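Local coordinates for putative pachytene checkpoint protein 2 (Caenorhabditis elegans, PDB 4XGU) that is an AAA+ ATPase that remodels proteins, binding and hydrolysing ATP, and that probably plays a key role in chromosome recombination during meiosis, at residues 333-338 / 352-357; 366-371 / 407-412. All coordinates share one frame; numbering follows the deposited sequence.

Contact 1: 333-338 / 352-357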
loop_
_atom_site.group_PDB
_atom_site.type_symbol
_atom_site.label_atom_id
_atom_site.label_comp_id
_atom_site.label_asym_id
_atom_site.label_seq_id
_atom_site.Cartn_x
_atom_site.Cartn_y
_atom_site.Cartn_z
ATOM N N SER B 333 48.028 17.349 -10.827
ATOM C CA SER B 333 47.447 18.318 -11.750
ATOM C C SER B 333 47.056 19.606 -11.036
ATOM O O SER B 333 47.150 20.690 -11.607
ATOM C CB SER B 333 46.228 17.723 -12.451
ATOM O OG SER B 333 46.560 16.504 -13.089
ATOM N N SER B 334 46.615 19.480 -9.789
ATOM C CA SER B 334 46.254 20.645 -8.990
ATOM C C SER B 334 47.485 21.493 -8.687
ATOM O O SER B 334 47.465 22.713 -8.851
ATOM C CB SER B 334 45.573 20.219 -7.687
ATOM O OG SER B 334 44.349 19.552 -7.938
ATOM N N ILE B 335 48.557 20.837 -8.251
ATOM C CA ILE B 335 49.802 21.525 -7.927
ATOM C C ILE B 335 50.394 22.206 -9.157
ATOM O O ILE B 335 50.832 23.353 -9.089
ATOM C CB ILE B 335 50.840 20.553 -7.335
ATOM C CG1 ILE B 335 50.295 19.913 -6.059
ATOM C CG2 ILE B 335 52.152 21.267 -7.052
ATOM C CD1 ILE B 335 51.213 18.873 -5.462
ATOM N N MET B 336 50.398 21.497 -10.282
ATOM C CA MET B 336 50.943 22.041 -11.523
ATOM C C MET B 336 50.146 23.251 -11.997
ATOM O O MET B 336 50.711 24.200 -12.544
ATOM C CB MET B 336 50.975 20.968 -12.612
ATOM C CG MET B 336 51.963 19.850 -12.334
ATOM S SD MET B 336 53.577 20.493 -11.851
ATOM C CE MET B 336 54.068 21.338 -13.354
ATOM N N GLU B 337 48.834 23.214 -11.783
ATOM C CA GLU B 337 47.969 24.337 -12.124
ATOM C C GLU B 337 48.184 25.492 -11.158
ATOM O O GLU B 337 48.126 26.659 -11.545
ATOM C CB GLU B 337 46.499 23.907 -12.121
ATOM C CG GLU B 337 45.496 25.052 -12.227
ATOM C CD GLU B 337 45.508 25.744 -13.581
ATOM O OE1 GLU B 337 46.204 25.266 -14.504
ATOM O OE2 GLU B 337 44.810 26.771 -13.724
ATOM N N LEU B 338 48.437 25.161 -9.897
ATOM C CA LEU B 338 48.740 26.174 -8.894
ATOM C C LEU B 338 50.060 26.871 -9.201
ATOM O O LEU B 338 50.248 28.042 -8.870
ATOM C CB LEU B 338 48.792 25.552 -7.499
ATOM C CG LEU B 338 47.461 25.220 -6.828
ATOM C CD1 LEU B 338 47.707 24.485 -5.521
ATOM C CD2 LEU B 338 46.651 26.485 -6.592
ATOM N N ASP B 352 62.881 18.458 -12.892
ATOM C CA ASP B 352 63.101 17.016 -12.823
ATOM C C ASP B 352 62.759 16.477 -11.437
ATOM O O ASP B 352 62.242 15.366 -11.292
ATOM C CB ASP B 352 64.551 16.668 -13.176
ATOM C CG ASP B 352 64.886 16.959 -14.623
ATOM O OD1 ASP B 352 63.947 17.049 -15.444
ATOM O OD2 ASP B 352 66.088 17.095 -14.941
ATOM N N TYR B 353 63.050 17.283 -10.423
ATOM C CA TYR B 353 62.835 16.903 -9.033
ATOM C C TYR B 353 61.364 17.102 -8.638
ATOM O O TYR B 353 60.855 16.432 -7.736
ATOM C CB TYR B 353 63.771 17.717 -8.132
ATOM C CG TYR B 353 64.109 17.099 -6.789
ATOM C CD1 TYR B 353 63.422 15.993 -6.304
ATOM C CD2 TYR B 353 65.123 17.633 -6.002
ATOM C CE1 TYR B 353 63.733 15.438 -5.076
ATOM C CE2 TYR B 353 65.442 17.086 -4.775
ATOM C CZ TYR B 353 64.745 15.989 -4.317
ATOM O OH TYR B 353 65.062 15.441 -3.096
ATOM N N TRP B 354 60.686 18.021 -9.325
ATOM C CA TRP B 354 59.241 18.199 -9.173
ATOM C C TRP B 354 58.515 16.884 -9.455
ATOM O O TRP B 354 58.996 16.070 -10.248
ATOM C CB TRP B 354 58.725 19.296 -10.114
ATOM C CG TRP B 354 58.823 20.705 -9.575
ATOM C CD1 TRP B 354 59.950 21.343 -9.144
ATOM C CD2 TRP B 354 57.750 21.642 -9.448
ATOM N NE1 TRP B 354 59.643 22.621 -8.739
ATOM C CE2 TRP B 354 58.302 22.835 -8.916
ATOM C CE3 TRP B 354 56.381 21.605 -9.716
ATOM C CZ2 TRP B 354 57.527 23.962 -8.652
ATOM C CZ3 TRP B 354 55.614 22.724 -9.456
ATOM C CH2 TRP B 354 56.190 23.889 -8.929
ATOM N N PRO B 355 57.359 16.667 -8.804
ATOM C CA PRO B 355 56.579 15.446 -9.036
ATOM C C PRO B 355 56.183 15.280 -10.499
ATOM O O PRO B 355 55.669 16.212 -11.120
ATOM C CB PRO B 355 55.341 15.639 -8.149
ATOM C CG PRO B 355 55.304 17.102 -7.838
ATOM C CD PRO B 355 56.732 17.530 -7.790
ATOM N N GLN B 356 56.436 14.092 -11.039
ATOM C CA GLN B 356 56.181 13.803 -12.443
ATOM C C GLN B 356 55.024 12.824 -12.585
ATOM O O GLN B 356 54.435 12.401 -11.590
ATOM C CB GLN B 356 57.435 13.228 -13.105
ATOM C CG GLN B 356 58.712 13.969 -12.759
ATOM C CD GLN B 356 58.813 15.311 -13.452
ATOM O OE1 GLN B 356 58.347 15.476 -14.581
ATOM N NE2 GLN B 356 59.420 16.283 -12.779
ATOM N N ASP B 357 54.704 12.461 -13.822
ATOM C CA ASP B 357 53.687 11.448 -14.077
ATOM C C ASP B 357 54.178 10.086 -13.597
ATOM O O ASP B 357 55.291 9.668 -13.910
ATOM C CB ASP B 357 53.327 11.397 -15.561
ATOM C CG ASP B 357 52.667 12.676 -16.042
ATOM O OD1 ASP B 357 52.138 13.429 -15.195
ATOM O OD2 ASP B 357 52.673 12.924 -17.267
#
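A Met-aromatic contact between Met336 and Trp354 joins the helix 324-340 of the AAA+ lid to the loop that leads on to the helix 367-378. The sulfur comes in at the edge of the indole, near its plane: Met336 SD is 3.7 Å from Trp354 CE3 and 3.9 Å from Trp354 CZ3. Measured to the centroid of the Trp354 six-membered ring, SD is 4.9 Å away and 77° off the ring normal, so it meets the rim of the benzo ring and not its pi face. A bend at both chi2 (-48°) and chi3 of Met336 turns the thioether toward the loop, although the CB of this residue does not itself aim there.

Ile335, the preceding residue on the helix, adds a looser apolar touch, with its CG2 4.5 Å from Trp354 CZ3. Its side chain also packs on Leu372 of the helix 367-378. The backbones come nearest at Met336 and Pro355, with 9.0 Å between their CA atoms; the ring of Pro355 turns toward the helix without reaching it.

No hydrogen bond crosses between the segments, but the loop is braced from within. Gln356 folds back so that its NE2 donates to Trp354 O at 2.6 Å, reaching the carbonyl from above its plane, 44° out of it; a second, weak bond runs from the same NE2 to Asp352 O. Trp354 NE1 makes a further weak bond to Val349 O. Nearby on the helix, Glu337 OE2 accepts a hydrogen bond from Asn165 N of a neighbouring subunit. The whole is a Met-aromatic contact made at the ring edge, and it pins the loop between two helices of the helical AAA+ lid to the first of them.

Contact 2: 366-371 / 407-412; sequences NEFTEI and NCMNLF
Ile371 and Met409 make the closer of two apolar touches in this helix-to-helix contact, in which the first turn of the helix 367-378 meets the helix 405-420. Ile371 CG2 touches Met409 CG at 3.6 Å, a methyl set against a methylene near the root of the methionine. The chi1 of Ile371 (-67°) places CG1 beside the backbone N and leaves CG2 as the branch that meets the methionine, and the two side chains cross at a slant. The backbones come nearest at this same pair, with 7.5 Å between the CA atoms of Ile371 and Met409.

The far end of the methionine has a different neighbour. Bends at chi2 (55°) and chi3 (55°) curl the Met409 thioether round, so that its CE faces Phe368, one helical turn before Ile371. Met409 CE lies 4.4 Å from Phe368 CD1, a glancing approach to the ring. One side chain therefore serves two partners through two different places: CG near the root meets the isoleucine and the terminal methyl CE the phenylalanine. Phe368 also rests on Leu405 and Pro406, at the start of the helix that bears Met409.

Hydrogen bonding stays within each segment or turns to residues elsewhere. Leu411 N bonds to Asn407 O at 2.7 Å and Phe412 N to Cys408 O at 2.9 Å, the ordinary helical pattern. Cys408 O also lies at the edge of the Phe412 ring, in its plane. Asn407 N bonds to Thr404 OG1. Ile371 is exposed while Met409 is buried, so the pairing runs inward from the lid surface. With no charge pair and no hydrogen bond between the two segments, the join rests on dispersion and the hydrophobic effect, and it has little directional demand.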
loop_
_atom_site.group_PDB
_atom_site.type_symbol
_atom_site.label_atom_id
_atom_site.label_comp_id
_atom_site.label_asym_id
_atom_site.label_seq_id
_atom_site.Cartn_x
_atom_site.Cartn_y
_atom_site.Cartn_z
ATOM N N ASN B 366 60.434 9.737 -7.709
ATOM C CA ASN B 366 61.032 10.808 -6.928
ATOM C C ASN B 366 60.434 10.791 -5.529
ATOM O O ASN B 366 59.290 10.374 -5.354
ATOM C CB ASN B 366 60.796 12.166 -7.598
ATOM C CG ASN B 366 61.571 12.327 -8.897
ATOM O OD1 ASN B 366 62.324 13.285 -9.064
ATOM N ND2 ASN B 366 61.391 11.389 -9.821
ATOM N N GLU B 367 61.200 11.219 -4.531
ATOM C CA GLU B 367 60.686 11.220 -3.168
ATOM C C GLU B 367 59.483 12.151 -3.080
ATOM O O GLU B 367 58.482 11.815 -2.456
ATOM C CB GLU B 367 61.765 11.629 -2.164
ATOM C CG GLU B 367 61.557 11.038 -0.773
ATOM C CD GLU B 367 61.704 9.524 -0.753
ATOM O OE1 GLU B 367 62.609 9.005 -1.442
ATOM O OE2 GLU B 367 60.915 8.853 -0.054
ATOM N N PHE B 368 59.575 13.310 -3.728
ATOM C CA PHE B 368 58.439 14.224 -3.817
ATOM C C PHE B 368 57.278 13.566 -4.551
ATOM O O PHE B 368 56.120 13.724 -4.169
ATOM C CB PHE B 368 58.835 15.524 -4.518
ATOM C CG PHE B 368 59.302 16.596 -3.580
ATOM C CD1 PHE B 368 58.705 16.754 -2.339
ATOM C CD2 PHE B 368 60.340 17.442 -3.933
ATOM C CE1 PHE B 368 59.132 17.739 -1.468
ATOM C CE2 PHE B 368 60.774 18.428 -3.067
ATOM C CZ PHE B 368 60.168 18.577 -1.831
ATOM N N THR B 369 57.600 12.831 -5.610
ATOM C CA THR B 369 56.616 12.013 -6.303
ATOM C C THR B 369 56.074 10.961 -5.341
ATOM O O THR B 369 54.877 10.670 -5.325
ATOM C CB THR B 369 57.222 11.330 -7.548
ATOM O OG1 THR B 369 57.615 12.324 -8.501
ATOM C CG2 THR B 369 56.224 10.383 -8.191
ATOM N N GLU B 370 56.966 10.410 -4.521
ATOM C CA GLU B 370 56.599 9.380 -3.554
ATOM C C GLU B 370 55.811 9.957 -2.377
ATOM O O GLU B 370 54.826 9.363 -1.935
ATOM C CB GLU B 370 57.851 8.658 -3.044
ATOM C CG GLU B 370 57.570 7.521 -2.071
ATOM C CD GLU B 370 56.885 6.337 -2.729
ATOM O OE1 GLU B 370 57.008 6.183 -3.963
ATOM O OE2 GLU B 370 56.220 5.559 -2.011
ATOM N N ILE B 371 56.249 11.107 -1.873
ATOM C CA ILE B 371 55.564 11.762 -0.760
ATOM C C ILE B 371 54.140 12.137 -1.159
ATOM O O ILE B 371 53.201 11.959 -0.382
ATOM C CB ILE B 371 56.314 13.025 -0.285
ATOM C CG1 ILE B 371 57.659 12.653 0.335
ATOM C CG2 ILE B 371 55.496 13.776 0.746
ATOM C CD1 ILE B 371 58.547 13.843 0.612
ATOM N N ASN B 407 56.511 22.707 1.643
ATOM C CA ASN B 407 55.385 23.075 2.493
ATOM C C ASN B 407 54.052 22.710 1.850
ATOM O O ASN B 407 53.100 22.340 2.538
ATOM C CB ASN B 407 55.421 24.569 2.814
ATOM C CG ASN B 407 55.677 24.839 4.282
ATOM O OD1 ASN B 407 55.343 24.023 5.141
ATOM N ND2 ASN B 407 56.274 25.988 4.579
ATOM N N CYS B 408 53.997 22.816 0.526
ATOM C CA CYS B 408 52.798 22.480 -0.233
ATOM C C CYS B 408 52.357 21.043 0.016
ATOM O O CYS B 408 51.171 20.766 0.189
ATOM C CB CYS B 408 53.038 22.698 -1.724
ATOM S SG CYS B 408 51.787 21.956 -2.781
ATOM N N MET B 409 53.326 20.134 0.029
ATOM C CA MET B 409 53.065 18.732 0.320
ATOM C C MET B 409 52.549 18.573 1.748
ATOM O O MET B 409 51.654 17.769 2.012
ATOM C CB MET B 409 54.333 17.905 0.111
ATOM C CG MET B 409 54.152 16.694 -0.788
ATOM S SD MET B 409 53.474 17.095 -2.409
ATOM C CE MET B 409 54.638 18.328 -2.974
ATOM N N ASN B 410 53.114 19.355 2.664
ATOM C CA ASN B 410 52.720 19.293 4.063
ATOM C C ASN B 410 51.314 19.852 4.274
ATOM O O ASN B 410 50.538 19.318 5.066
ATOM C CB ASN B 410 53.726 20.047 4.935
ATOM C CG ASN B 410 53.883 19.430 6.313
ATOM O OD1 ASN B 410 54.754 18.585 6.530
ATOM N ND2 ASN B 410 53.040 19.850 7.252
ATOM N N LEU B 411 50.987 20.923 3.556
ATOM C CA LEU B 411 49.674 21.547 3.687
ATOM C C LEU B 411 48.590 20.688 3.049
ATOM O O LEU B 411 47.494 20.552 3.593
ATOM C CB LEU B 411 49.667 22.943 3.064
ATOM C CG LEU B 411 50.549 24.007 3.724
ATOM C CD1 LEU B 411 50.229 25.386 3.167
ATOM C CD2 LEU B 411 50.402 23.982 5.241
ATOM N N PHE B 412 48.905 20.114 1.890
ATOM C CA PHE B 412 47.975 19.235 1.192
ATOM C C PHE B 412 47.580 18.061 2.075
ATOM O O PHE B 412 46.406 17.701 2.155
ATOM C CB PHE B 412 48.586 18.729 -0.117
ATOM C CG PHE B 412 48.077 19.441 -1.340
ATOM C CD1 PHE B 412 46.925 19.011 -1.976
ATOM C CD2 PHE B 412 48.750 20.537 -1.854
ATOM C CE1 PHE B 412 46.453 19.663 -3.101
ATOM C CE2 PHE B 412 48.283 21.192 -2.980
ATOM C CZ PHE B 412 47.134 20.755 -3.604
#

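Contacts 1 and 2 follow one another along the chain within the AAA+ lid, their centres 10 Å apart. They meet where the loop of 352-357 runs beside the start of the helix 367-378: Gln356 N and Pro355 CA each pack 3.3 Å from Thr369 OG1, and Asp352 O packs 3.1 Å from Asn366 OD1. A second bridge is apolar, since Ile335 of contact 1 packs on Cys408 and Phe412 from the segment 407-412. Three helices and one loop are thus knitted together. The nucleotide site stands apart, with the Met336 side chain about 13 Å from the bound ADP, and neither contact includes a predicted ATP-binding residue.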